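Local coordinates for protein Trypsin/chymotrypsin inhibitor (Alocasia macrorrhizos, PDB 5YCZ) that inhibits the serine proteases trypsin and alpha-chymotrypsin as a dimeric Kunitz-type inhibitor of the leguminous family, at residues T88-D93 against V164-N169. Numbering follows the deposited sequence.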
ATOM      1  N   THR A  88      -2.710   1.065  -5.218  1.00 20.00           N
ATOM      2  CA  THR A  88      -3.922   1.289  -4.450  1.00 18.02           C
ATOM      3  C   THR A  88      -4.033   2.725  -3.929  1.00 21.99           C
ATOM      4  O   THR A  88      -4.759   2.976  -2.958  1.00 24.73           O
ATOM      5  CB  THR A  88      -3.979   0.305  -3.292  1.00 21.51           C
ATOM      6  OG1 THR A  88      -2.733   0.352  -2.585  1.00 23.19           O
ATOM      7  CG2 THR A  88      -4.209  -1.104  -3.817  1.00 21.73           C
ATOM      8  N   VAL A  89      -3.300   3.660  -4.530  1.00 24.40           N
ATOM      9  CA  VAL A  89      -3.422   5.080  -4.217  1.00 23.01           C
ATOM     10  C   VAL A  89      -4.667   5.628  -4.903  1.00 21.33           C
ATOM     11  O   VAL A  89      -4.860   5.429  -6.105  1.00 21.97           O
ATOM     12  CB  VAL A  89      -2.168   5.846  -4.675  1.00 23.23           C
ATOM     13  CG1 VAL A  89      -2.409   7.322  -4.643  1.00 20.40           C
ATOM     14  CG2 VAL A  89      -0.995   5.521  -3.796  1.00 28.60           C
ATOM     15  N   TRP A  90      -5.505   6.332  -4.145  1.00 18.97           N
ATOM     16  CA  TRP A  90      -6.705   6.921  -4.713  1.00 17.49           C
ATOM     17  C   TRP A  90      -6.346   7.983  -5.735  1.00 18.43           C
ATOM     18  O   TRP A  90      -5.421   8.774  -5.532  1.00 17.30           O
ATOM     19  CB  TRP A  90      -7.543   7.579  -3.635  1.00 16.74           C
ATOM     20  CG  TRP A  90      -8.181   6.712  -2.655  1.00 18.99           C
ATOM     21  CD1 TRP A  90      -7.882   5.413  -2.355  1.00 18.49           C
ATOM     22  CD2 TRP A  90      -9.253   7.088  -1.802  1.00 18.79           C
ATOM     23  NE1 TRP A  90      -8.712   4.963  -1.358  1.00 18.44           N
ATOM     24  CE2 TRP A  90      -9.563   5.974  -1.006  1.00 16.45           C
ATOM     25  CE3 TRP A  90      -9.988   8.266  -1.641  1.00 17.64           C
ATOM     26  CZ2 TRP A  90     -10.570   5.998  -0.069  1.00 19.60           C
ATOM     27  CZ3 TRP A  90     -10.985   8.297  -0.710  1.00 19.25           C
ATOM     28  CH2 TRP A  90     -11.276   7.168   0.070  1.00 22.75           C
ATOM     29  N   THR A  91      -7.121   8.038  -6.809  1.00 15.64           N
ATOM     30  CA  THR A  91      -7.022   9.141  -7.748  1.00 18.48           C
ATOM     31  C   THR A  91      -8.422   9.380  -8.280  1.00 17.76           C
ATOM     32  O   THR A  91      -9.234   8.453  -8.366  1.00 15.47           O
ATOM     33  CB  THR A  91      -6.012   8.847  -8.878  1.00 19.10           C
ATOM     34  OG1 THR A  91      -6.007   9.914  -9.845  1.00 22.81           O
ATOM     35  CG2 THR A  91      -6.349   7.526  -9.561  1.00 15.79           C
ATOM     36  N   PHE A  92      -8.731  10.627  -8.582  1.00 18.61           N
ATOM     37  CA  PHE A  92     -10.074  10.941  -9.050  1.00 23.60           C
ATOM     38  C   PHE A  92     -10.072  10.905 -10.566  1.00 21.14           C
ATOM     39  O   PHE A  92      -9.459  11.763 -11.205  1.00 24.89           O
ATOM     40  CB  PHE A  92     -10.555  12.294  -8.536  1.00 23.06           C
ATOM     41  CG  PHE A  92     -11.997  12.560  -8.862  1.00 22.32           C
ATOM     42  CD1 PHE A  92     -13.002  11.909  -8.165  1.00 21.30           C
ATOM     43  CD2 PHE A  92     -12.343  13.434  -9.879  1.00 19.49           C
ATOM     44  CE1 PHE A  92     -14.329  12.132  -8.465  1.00 21.51           C
ATOM     45  CE2 PHE A  92     -13.666  13.655 -10.197  1.00 22.12           C
ATOM     46  CZ  PHE A  92     -14.668  13.005  -9.486  1.00 22.03           C
ATOM     47  N   ASP A  93     -10.733   9.900 -11.139  1.00 19.86           N
ATOM     48  CA  ASP A  93     -10.901   9.812 -12.590  1.00 20.55           C
ATOM     49  C   ASP A  93     -11.947  10.846 -12.978  1.00 24.92           C
ATOM     50  O   ASP A  93     -13.136  10.683 -12.689  1.00 20.17           O
ATOM     51  CB  ASP A  93     -11.313   8.399 -12.999  1.00 27.40           C
ATOM     52  CG  ASP A  93     -11.488   8.223 -14.537  1.00 30.68           C
ATOM     53  OD1 ASP A  93     -11.492   9.220 -15.286  1.00 35.63           O
ATOM     54  OD2 ASP A  93     -11.639   7.066 -15.000  1.00 28.89           O
ATOM     55  N   VAL A 164     -21.565   0.703  -4.682  1.00 22.22           N
ATOM     56  CA  VAL A 164     -21.665   2.099  -4.287  1.00 17.62           C
ATOM     57  C   VAL A 164     -20.273   2.706  -4.393  1.00 19.19           C
ATOM     58  O   VAL A 164     -19.321   2.214  -3.781  1.00 18.13           O
ATOM     59  CB  VAL A 164     -22.220   2.220  -2.868  1.00 19.51           C
ATOM     60  CG1 VAL A 164     -22.096   3.621  -2.373  1.00 20.34           C
ATOM     61  CG2 VAL A 164     -23.665   1.752  -2.860  1.00 21.23           C
ATOM     62  N   LEU A 165     -20.137   3.736  -5.208  1.00 20.32           N
ATOM     63  CA  LEU A 165     -18.838   4.340  -5.457  1.00 20.83           C
ATOM     64  C   LEU A 165     -18.824   5.720  -4.805  1.00 21.40           C
ATOM     65  O   LEU A 165     -19.793   6.120  -4.145  1.00 22.46           O
ATOM     66  CB  LEU A 165     -18.539   4.376  -6.966  1.00 19.84           C
ATOM     67  CG  LEU A 165     -18.423   3.012  -7.699  1.00 17.67           C
ATOM     68  CD1 LEU A 165     -17.565   3.145  -8.901  1.00 20.12           C
ATOM     69  CD2 LEU A 165     -17.820   1.922  -6.844  1.00 18.98           C
ATOM     70  N   LEU A 166     -17.708   6.434  -4.953  1.00 19.83           N
ATOM     71  CA  LEU A 166     -17.572   7.797  -4.440  1.00 21.41           C
ATOM     72  C   LEU A 166     -17.477   8.766  -5.608  1.00 20.82           C
ATOM     73  O   LEU A 166     -16.529   8.689  -6.389  1.00 19.70           O
ATOM     74  CB  LEU A 166     -16.334   7.942  -3.560  1.00 18.62           C
ATOM     75  CG  LEU A 166     -16.279   7.080  -2.282  1.00 21.08           C
ATOM     76  CD1 LEU A 166     -14.942   7.308  -1.579  1.00 17.79           C
ATOM     77  CD2 LEU A 166     -17.442   7.393  -1.342  1.00 13.50           C
ATOM     78  N   ASN A 167     -18.441   9.671  -5.722  1.00 18.85           N
ATOM     79  CA  ASN A 167     -18.392  10.732  -6.722  1.00 21.54           C
ATOM     80  C   ASN A 167     -18.374  12.078  -6.016  1.00 20.41           C
ATOM     81  O   ASN A 167     -18.326  12.151  -4.790  1.00 21.73           O
ATOM     82  CB  ASN A 167     -19.574  10.633  -7.699  1.00 24.62           C
ATOM     83  CG  ASN A 167     -20.930  10.910  -7.034  1.00 23.51           C
ATOM     84  OD1 ASN A 167     -21.105  10.726  -5.830  1.00 24.90           O
ATOM     85  ND2 ASN A 167     -21.905  11.296  -7.842  1.00 25.20           N
ATOM     86  N   ILE A 168     -18.405  13.151  -6.802  1.00 20.12           N
ATOM     87  CA  ILE A 168     -18.518  14.497  -6.248  1.00 24.05           C
ATOM     88  C   ILE A 168     -19.977  14.752  -5.913  1.00 24.80           C
ATOM     89  O   ILE A 168     -20.835  14.744  -6.800  1.00 29.26           O
ATOM     90  CB  ILE A 168     -18.009  15.565  -7.229  1.00 27.17           C
ATOM     91  CG1 ILE A 168     -16.534  15.351  -7.563  1.00 24.66           C
ATOM     92  CG2 ILE A 168     -18.257  16.960  -6.638  1.00 22.56           C
ATOM     93  CD1 ILE A 168     -15.612  15.861  -6.472  1.00 24.42           C
ATOM     94  N   ASN A 169     -20.266  14.996  -4.646  1.00 25.21           N
ATOM     95  CA  ASN A 169     -21.626  15.360  -4.260  1.00 26.79           C
ATOM     96  C   ASN A 169     -21.551  16.396  -3.144  1.00 28.38           C
ATOM     97  O   ASN A 169     -21.328  16.060  -1.977  1.00 28.39           O
ATOM     98  CB  ASN A 169     -22.410  14.144  -3.827  1.00 25.85           C
ATOM     99  CG  ASN A 169     -23.831  14.475  -3.524  1.00 29.22           C
ATOM    100  OD1 ASN A 169     -24.148  15.574  -3.060  1.00 28.87           O
ATOM    101  ND2 ASN A 169     -24.715  13.529  -3.797  1.00 35.02           N
TER
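Phe92 and Ile168 meet in the interior of the beta-trefoil fold of this Kunitz-type inhibitor, where segment 88-93, a loop running into a short strand, packs on strand 164-168 through side chains alone. The backbones stay well apart: the closest pair of CA atoms, those of Phe92 and Asn167, is separated by 8.6 Å, so the two segments pack together without pairing. Phe92 bridges most of this gap. The phenyl group extends from the backbone because chi1 of -173° sets CG opposite the backbone N, and the far end of the ring reaches Ile168; the two side chains cross at about a right angle. The ethyl branch of Ile168 does the touching, its CG1 methylene lying 4.0 Å from Phe92 CE1. Leu152 touches both side chains and Val99 also packs on Phe92, so residues from a loop and from strand 98-100 join the cluster.

A second, looser contact brings the six-membered part of the Trp90 indole to Leu166. The CD1 methyl of Leu166 approaches the outer carbons of that ring, with Trp90 CH2 at 4.0 Å and Trp90 CZ3 at 4.2 Å. Val43 of strand 42-45 touches both residues, while Leu155 and Leu157 of strand 153-159 pack on Leu166. The indole also meets the ring of Phe78, and the Trp90 side chain lies about 4 Å from that of Leu56, part of the predicted reactive bond. Both pairings are purely apolar, the tighter one bringing Phe92 CZ to 3.6 Å from Ile168 CG1.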